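Local coordinates for fiber protein (Snake adenovirus 1, PDB 4D0U) that forms the trimeric head of the capsid-vertex spike, which probably attaches the virion to a receptor on the host cell, at residues Arg61-Glu64 against Thr69-Thr72; Ser95-Thr98 against Arg104-Ile107; Gly114-Asp119 against Met123-Ser128. The protein carries 2 engineered substitutions. All blocks are in the same frame, centred on the assembly; numbering follows the deposited sequence. Where two conformers were deposited one is given.

How the interactions relate
From the N terminus, interaction 1 comes first: it closes the short turn between strands 55-65 and 68-77, a hairpin within the four-stranded antiparallel sheet that also holds 40-49 and 135-143. Interaction 2 follows, closing the loop between helix 91-98 and strand 105-109, and interaction 3 closes the turn between strands 112-119 and 122-127 of the second sheet. The three loops lie in series, none enclosing or crossing another. Interaction 2 is the bridge: Phe96 CZ packs 3.5 Å from Thr72 O of interaction 1, while Trp105 N lies 2.8 Å from Val116 O of interaction 3, a probable hydrogen bond. Interactions 1 and 3, with centres about 20 Å apart, do not touch.

Interaction 1 (Arg61-Glu64 against Thr69-Thr72); sequences REEE and TKRT
Glu62 and Arg71 form a salt bridge across a non-hydrogen-bonded pair of an antiparallel hairpin. Glu62 extends with CG anti to the backbone N (chi1 -174°) and Arg71 runs extended to NE, so the two chains lie side by side, pointing the same way. Arg71 NE gives Glu62 OE2 a 2.8 Å bond, and NH2 adds a weak one to the same oxygen. OE2 accepts NE through its anti lone pair, close to the guanidinium plane, although carboxylate and guanidinium planes are turned 42° apart. Glu62 OE1 instead reaches Ser41, and Arg71 NH1 reaches Tyr141, both on flanking strands. Beside the salt bridge, Glu62 CG lies 3.6 Å from Thr69 CG2.

Four backbone bonds set the register, two between Arg61 and Thr72 and two between Glu63 and Lys70.

Glu63 and Lys70 also run alongside each other; their direct ion pair is long, 3.9 Å from Glu63 OE2 to Lys70 NZ. One water bonds both Glu63 OE1 and Lys70 NZ; another lies between Glu63 OE2 and Thr72 OG1. Lys70 NZ also bonds Gln59 of the third subunit, and Arg61 forms a salt bridge with Glu63 of the second.

The chemistry thus divides by face: Glu62 and Arg71 link strands within one chain, whereas Arg61, Glu63 and Lys70 put charge into the trimer interface.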
loop_
_atom_site.group_PDB
_atom_site.type_symbol
_atom_site.label_atom_id
_atom_site.label_comp_id
_atom_site.label_asym_id
_atom_site.label_seq_id
_atom_site.Cartn_x
_atom_site.Cartn_y
_atom_site.Cartn_z
ATOM N N ARG A 61 12.869 1.314 2.528
ATOM C CA ARG A 61 13.300 1.145 1.134
ATOM C C ARG A 61 13.474 2.497 0.457
ATOM O O ARG A 61 12.650 3.390 0.585
ATOM C CB ARG A 61 12.294 0.278 0.364
ATOM C CG ARG A 61 12.620 0.103 -1.116
ATOM C CD ARG A 61 11.517 -0.679 -1.795
ATOM N NE ARG A 61 11.661 -2.105 -1.538
ATOM C CZ ARG A 61 10.699 -3.018 -1.728
ATOM N NH1 ARG A 61 9.481 -2.667 -2.172
ATOM N NH2 ARG A 61 10.963 -4.295 -1.466
ATOM N N GLU A 62 14.565 2.643 -0.291
ATOM C CA GLU A 62 14.745 3.809 -1.161
ATOM C C GLU A 62 14.780 3.335 -2.622
ATOM O O GLU A 62 15.481 2.368 -2.934
ATOM C CB GLU A 62 16.050 4.499 -0.807
ATOM C CG GLU A 62 16.230 5.790 -1.578
ATOM C CD GLU A 62 17.527 6.476 -1.264
ATOM O OE1 GLU A 62 18.591 5.991 -1.726
ATOM O OE2 GLU A 62 17.486 7.481 -0.540
ATOM N N GLU A 63 13.989 3.981 -3.480
ATOM C CA GLU A 63 13.963 3.681 -4.906
ATOM C C GLU A 63 14.277 4.925 -5.708
ATOM O O GLU A 63 13.687 5.986 -5.496
ATOM C CB GLU A 63 12.605 3.106 -5.345
ATOM C CG GLU A 63 12.291 1.789 -4.656
ATOM C CD GLU A 63 10.812 1.422 -4.764
ATOM O OE1 GLU A 63 10.414 0.976 -5.861
ATOM O OE2 GLU A 63 10.076 1.551 -3.756
ATOM N N GLU A 64 15.230 4.778 -6.635
ATOM C CA GLU A 64 15.628 5.886 -7.482
ATOM C C GLU A 64 14.846 5.795 -8.792
ATOM O O GLU A 64 15.009 4.830 -9.560
ATOM C CB GLU A 64 17.149 5.860 -7.691
ATOM C CG GLU A 64 17.879 6.361 -6.443
ATOM C CD GLU A 64 19.354 6.012 -6.394
ATOM O OE1 GLU A 64 19.877 5.384 -7.349
ATOM O OE2 GLU A 64 19.998 6.377 -5.383
ATOM N N THR A 69 13.028 10.482 -6.173
ATOM C CA THR A 69 13.399 9.362 -5.335
ATOM C C THR A 69 12.192 9.090 -4.459
ATOM O O THR A 69 11.596 10.030 -3.982
ATOM C CB THR A 69 14.600 9.748 -4.466
ATOM O OG1 THR A 69 15.714 9.952 -5.357
ATOM C CG2 THR A 69 14.940 8.629 -3.471
ATOM N N LYS A 70 11.875 7.817 -4.271
ATOM C CA LYS A 70 10.833 7.423 -3.309
ATOM C C LYS A 70 11.446 6.743 -2.104
ATOM O O LYS A 70 12.285 5.849 -2.243
ATOM C CB LYS A 70 9.791 6.488 -3.950
ATOM C CG LYS A 70 8.615 6.188 -2.980
ATOM C CD LYS A 70 7.464 5.421 -3.635
ATOM C CE LYS A 70 7.877 4.080 -4.214
ATOM N NZ LYS A 70 6.679 3.302 -4.726
ATOM N N ARG A 71 10.995 7.134 -0.919
ATOM C CA ARG A 71 11.418 6.459 0.305
ATOM C C ARG A 71 10.167 5.911 0.986
ATOM O O ARG A 71 9.243 6.664 1.244
ATOM C CB ARG A 71 12.183 7.417 1.203
ATOM C CG ARG A 71 13.612 7.595 0.700
ATOM C CD ARG A 71 14.318 8.784 1.277
ATOM N NE ARG A 71 15.468 9.129 0.428
ATOM C CZ ARG A 71 15.899 10.365 0.184
ATOM N NH1 ARG A 71 15.304 11.423 0.724
ATOM N NH2 ARG A 71 16.952 10.539 -0.611
ATOM N N THR A 72 10.154 4.604 1.232
ATOM C CA THR A 72 8.986 3.933 1.835
ATOM C C THR A 72 9.343 3.262 3.154
ATOM O O THR A 72 10.331 2.538 3.249
ATOM C CB THR A 72 8.435 2.845 0.879
ATOM O OG1 THR A 72 8.206 3.442 -0.403
ATOM C CG2 THR A 72 7.100 2.311 1.417
HETATM O O HOH W 1 10.496 3.302 -1.765
HETATM O O HOH W 2 7.815 1.558 -6.399
#

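Interaction 2 (Ser95-Thr98 against Arg104-Ile107); sequences SFLT and RWLI
Trp105 meets Leu97 and Phe96 in the last turn of helix 91-98, joining this short helix to strand 105-109 in the beta-sandwich of the fibre head, which is built of two four-stranded antiparallel sheets. Its CB points toward the helix, and chi1 of -59° sets CG opposite the carbonyl carbon, directing the indole toward Leu97 and Phe96. CD1 lies 4.0 Å from Leu97 CD2, and that methyl stands over one face of the indole, 4.1 Å from the five-membered ring centroid, a CH-pi contact. Past NE1, CZ2 of Trp105 sits 3.6 Å from Phe96 O, and CH2 reaches 3.5 Å from Phe96 CE1. The Phe96 ring and the six-membered ring have planes 14° apart, but they are offset, with centroids 5.3 Å from each other and little of one ring above the other. His100 adds an edge-to-face contact to the indole, and Leu73 of strand 68-77, in the other sheet, packs against both Leu97 and Trp105, so this buried cluster lies between the two sheets. The NE1-H of Trp105 approaches Leu97 O in the carbonyl plane, on a lone pair, with an N-H...O angle of 166° and an N-O distance of 2.9 Å.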
loop_
_atom_site.group_PDB
_atom_site.type_symbol
_atom_site.label_atom_id
_atom_site.label_comp_id
_atom_site.label_asym_id
_atom_site.label_seq_id
_atom_site.Cartn_x
_atom_site.Cartn_y
_atom_site.Cartn_z
ATOM N N SER A 95 18.304 7.017 11.040
ATOM C CA SER A 95 18.642 8.001 10.018
ATOM C C SER A 95 17.572 8.068 8.927
ATOM O O SER A 95 17.164 9.148 8.522
ATOM C CB SER A 95 20.029 7.713 9.447
ATOM O OG SER A 95 20.992 7.876 10.482
ATOM N N PHE A 96 17.112 6.894 8.485
ATOM C CA PHE A 96 16.057 6.830 7.483
ATOM C C PHE A 96 14.785 7.519 8.005
ATOM O O PHE A 96 14.155 8.316 7.291
ATOM C CB PHE A 96 15.768 5.378 7.131
ATOM C CG PHE A 96 14.740 5.202 6.027
ATOM C CD1 PHE A 96 13.388 5.072 6.349
ATOM C CD2 PHE A 96 15.124 5.095 4.693
ATOM C CE1 PHE A 96 12.446 4.877 5.342
ATOM C CE2 PHE A 96 14.181 4.901 3.686
ATOM C CZ PHE A 96 12.838 4.795 4.019
ATOM N N LEU A 97 14.412 7.220 9.248
ATOM C CA LEU A 97 13.161 7.772 9.806
ATOM C C LEU A 97 13.202 9.279 9.939
ATOM O O LEU A 97 12.202 9.972 9.765
ATOM C CB LEU A 97 12.844 7.147 11.171
ATOM C CG LEU A 97 12.482 5.668 11.142
ATOM C CD1 LEU A 97 12.327 5.107 12.554
ATOM C CD2 LEU A 97 11.206 5.450 10.313
ATOM N N THR A 98 14.382 9.809 10.248
ATOM C CA THR A 98 14.538 11.239 10.436
ATOM C C THR A 98 14.399 12.038 9.140
ATOM O O THR A 98 13.968 13.191 9.167
ATOM C CB THR A 98 15.915 11.503 11.075
ATOM O OG1 THR A 98 15.872 10.989 12.403
ATOM C CG2 THR A 98 16.204 12.997 11.135
ATOM N N ARG A 104 8.266 12.831 10.353
ATOM C CA ARG A 104 7.566 11.654 10.916
ATOM C C ARG A 104 6.787 11.005 9.774
ATOM O O ARG A 104 6.719 11.565 8.669
ATOM C CB ARG A 104 6.644 12.028 12.102
ATOM C CG ARG A 104 5.717 13.244 11.953
ATOM C CD ARG A 104 4.690 13.087 10.855
ATOM N NE ARG A 104 3.652 14.112 10.974
ATOM C CZ ARG A 104 2.776 14.396 10.025
ATOM N NH1 ARG A 104 2.796 13.742 8.861
ATOM N NH2 ARG A 104 1.884 15.344 10.246
ATOM N N TRP A 105 6.227 9.829 10.032
ATOM C CA TRP A 105 5.620 8.996 8.975
ATOM C C TRP A 105 4.177 8.681 9.379
ATOM O O TRP A 105 3.948 7.813 10.222
ATOM C CB TRP A 105 6.393 7.695 8.822
ATOM C CG TRP A 105 7.828 7.952 8.465
ATOM C CD1 TRP A 105 8.812 8.476 9.302
ATOM C CD2 TRP A 105 8.454 7.727 7.194
ATOM N NE1 TRP A 105 9.995 8.602 8.590
ATOM C CE2 TRP A 105 9.807 8.159 7.304
ATOM C CE3 TRP A 105 8.002 7.235 5.958
ATOM C CZ2 TRP A 105 10.717 8.066 6.226
ATOM C CZ3 TRP A 105 8.902 7.156 4.879
ATOM C CH2 TRP A 105 10.251 7.572 5.027
ATOM N N LEU A 106 3.238 9.357 8.727
ATOM C CA LEU A 106 1.806 9.040 8.841
ATOM C C LEU A 106 1.530 7.727 8.095
ATOM O O LEU A 106 1.898 7.580 6.914
ATOM C CB LEU A 106 1.007 10.182 8.216
ATOM C CG LEU A 106 -0.499 10.009 8.167
ATOM C CD1 LEU A 106 -1.097 9.958 9.574
ATOM C CD2 LEU A 106 -1.137 11.174 7.394
ATOM N N ILE A 107 0.923 6.756 8.769
ATOM C CA ILE A 107 0.839 5.404 8.203
ATOM C C ILE A 107 -0.535 4.800 8.472
ATOM O O ILE A 107 -1.007 4.802 9.616
ATOM C CB ILE A 107 2.024 4.518 8.682
ATOM C CG1 ILE A 107 1.943 3.104 8.063
ATOM C CG2 ILE A 107 2.113 4.466 10.221
ATOM C CD1 ILE A 107 3.279 2.353 8.159
#

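Interaction 3 (Gly114-Asp119 against Met123-Ser128); sequences GIVSVD and MTMEIS. Engineered in segment 123-128: Met123 (natural residue Leu), Met125 (natural residue Leu).
Ser117 and Thr124 face each other as a hydrogen-bonded pair and exchange two main-chain bonds. Ser117 N donates to Thr124 O at 2.9 Å, with an N-H...O angle of 168°. The return bond, Thr124 N to Ser117 O, is more bent, its N-H...O angle being 151°, with the donor lifted above the carbonyl plane. Ile115 and Glu126 repeat the pattern: Ile115 N to Glu126 O is 2.9 Å, and Glu126 N to Ile115 O is 3.0 Å, both donors being tilted from the carbonyl plane.

Between these rungs the non-hydrogen-bonded pairs add CA-H...O contacts, such as Met125 CA to Ile115 O at 3.2 Å and Gly114 CA to Glu126 O at 3.1 Å. Together they define a two-stranded antiparallel hairpin, which supplies the two middle strands of the sheet ordered 85-88, 122-127, 112-119 and 105-109.

Packing is concentrated on the face carrying Val116, Val118, Met123 and Met125. Val116 straddles two neighbours, with CG2 3.7 Å from Met125 CG and CG1 3.9 Å from Met123 CE. Its chi1 of 176° turns these two methyls to separate partners. Both methionines are engineered replacements of leucine and are present as selenomethionine; each chain is extended as far as SE and then bends to place CE. Farther out, Met123 packs on Leu97 of the helix and on Phe58, and Met125 on Phe56 and Phe109. Leu97 also meets Val118.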
loop_
_atom_site.group_PDB
_atom_site.type_symbol
_atom_site.label_atom_id
_atom_site.label_comp_id
_atom_site.label_asym_id
_atom_site.label_seq_id
_atom_site.Cartn_x
_atom_site.Cartn_y
_atom_site.Cartn_z
ATOM N N GLY A 114 -1.289 5.375 12.316
ATOM C CA GLY A 114 -0.143 5.623 13.198
ATOM C C GLY A 114 0.680 6.798 12.721
ATOM O O GLY A 114 0.552 7.237 11.571
ATOM N N ILE A 115 1.500 7.349 13.623
ATOM C CA ILE A 115 2.564 8.271 13.216
ATOM C C ILE A 115 3.854 7.789 13.824
ATOM O O ILE A 115 3.977 7.695 15.041
ATOM C CB ILE A 115 2.280 9.701 13.658
ATOM C CG1 ILE A 115 1.076 10.224 12.881
ATOM C CG2 ILE A 115 3.508 10.586 13.403
ATOM C CD1 ILE A 115 0.686 11.637 13.191
ATOM N N VAL A 116 4.812 7.482 12.952
ATOM C CA VAL A 116 6.116 6.936 13.367
ATOM C C VAL A 116 7.134 8.089 13.402
ATOM O O VAL A 116 7.277 8.828 12.416
ATOM C CB VAL A 116 6.621 5.888 12.370
ATOM C CG1 VAL A 116 8.020 5.415 12.771
ATOM C CG2 VAL A 116 5.677 4.691 12.294
ATOM N N SER A 117 7.842 8.219 14.525
ATOM C CA SER A 117 8.946 9.176 14.626
ATOM C C SER A 117 10.110 8.537 15.372
ATOM O O SER A 117 9.985 7.460 15.915
ATOM C CB SER A 117 8.489 10.446 15.333
ATOM O OG SER A 117 8.139 10.156 16.660
ATOM N N VAL A 118 11.252 9.205 15.346
ATOM C CA VAL A 118 12.422 8.705 16.079
ATOM C C VAL A 118 13.074 9.878 16.801
ATOM O O VAL A 118 13.022 10.994 16.334
ATOM C CB VAL A 118 13.422 7.942 15.172
ATOM C CG1 VAL A 118 14.170 8.872 14.224
ATOM C CG2 VAL A 118 14.414 7.119 15.999
ATOM N N ASP A 119 13.604 9.603 17.985
ATOM C CA ASP A 119 14.314 10.608 18.759
ATOM C C ASP A 119 15.425 9.899 19.504
ATOM O O ASP A 119 15.168 9.000 20.283
ATOM C CB ASP A 119 13.360 11.289 19.732
ATOM C CG ASP A 119 14.007 12.460 20.469
ATOM O OD1 ASP A 119 15.024 12.993 19.978
ATOM O OD2 ASP A 119 13.476 12.844 21.531
HETATM N N MSE A 123 12.359 4.761 18.523
HETATM C CA MSE A 123 11.120 4.950 17.738
HETATM C C MSE A 123 9.959 5.172 18.664
HETATM O O MSE A 123 9.813 4.440 19.653
HETATM C CB MSE A 123 10.842 3.671 16.952
HETATM C CG MSE A 123 9.482 3.860 16.234
HETATM SE SE MSE A 123 8.918 2.255 15.273
HETATM C CE MSE A 123 10.201 2.367 13.780
ATOM N N THR A 124 9.089 6.131 18.341
ATOM C CA THR A 124 7.728 6.138 18.897
ATOM C C THR A 124 6.752 6.048 17.761
ATOM O O THR A 124 6.871 6.803 16.802
ATOM C CB THR A 124 7.460 7.440 19.684
ATOM O OG1 THR A 124 8.360 7.498 20.813
ATOM C CG2 THR A 124 6.009 7.506 20.249
HETATM N N MSE A 125 5.771 5.147 17.870
HETATM C CA MSE A 125 4.643 5.154 16.917
HETATM C C MSE A 125 3.391 5.450 17.726
HETATM O O MSE A 125 2.960 4.607 18.524
HETATM C CB MSE A 125 4.506 3.830 16.148
HETATM C CG MSE A 125 3.383 4.090 15.109
HETATM SE SE MSE A 125 3.130 2.561 13.904
HETATM C CE MSE A 125 2.120 1.555 15.190
ATOM N N GLU A 126 2.817 6.641 17.543
ATOM C CA GLU A 126 1.541 6.983 18.186
ATOM C C GLU A 126 0.410 6.473 17.328
ATOM O O GLU A 126 0.586 6.323 16.128
ATOM C CB GLU A 126 1.430 8.499 18.414
ATOM C CG GLU A 126 2.521 8.967 19.377
ATOM C CD GLU A 126 2.427 10.423 19.756
ATOM O OE1 GLU A 126 2.893 11.273 18.988
ATOM O OE2 GLU A 126 1.964 10.716 20.866
ATOM N N ILE A 127 -0.720 6.158 17.955
ATOM C CA ILE A 127 -1.847 5.533 17.234
ATOM C C ILE A 127 -3.167 6.257 17.472
ATOM O O ILE A 127 -3.392 6.873 18.520
ATOM C CB ILE A 127 -2.004 4.041 17.598
ATOM C CG1 ILE A 127 -2.361 3.862 19.096
ATOM C CG2 ILE A 127 -0.745 3.267 17.161
ATOM C CD1 ILE A 127 -2.500 2.406 19.525
ATOM N N SER A 128 -4.054 6.169 16.492
ATOM C CA SER A 128 -5.269 6.975 16.519
ATOM C C SER A 128 -6.329 6.398 17.456
ATOM O O SER A 128 -7.227 7.128 17.927
ATOM C CB SER A 128 -5.809 7.064 15.085
ATOM O OG SER A 128 -6.178 5.765 14.623
#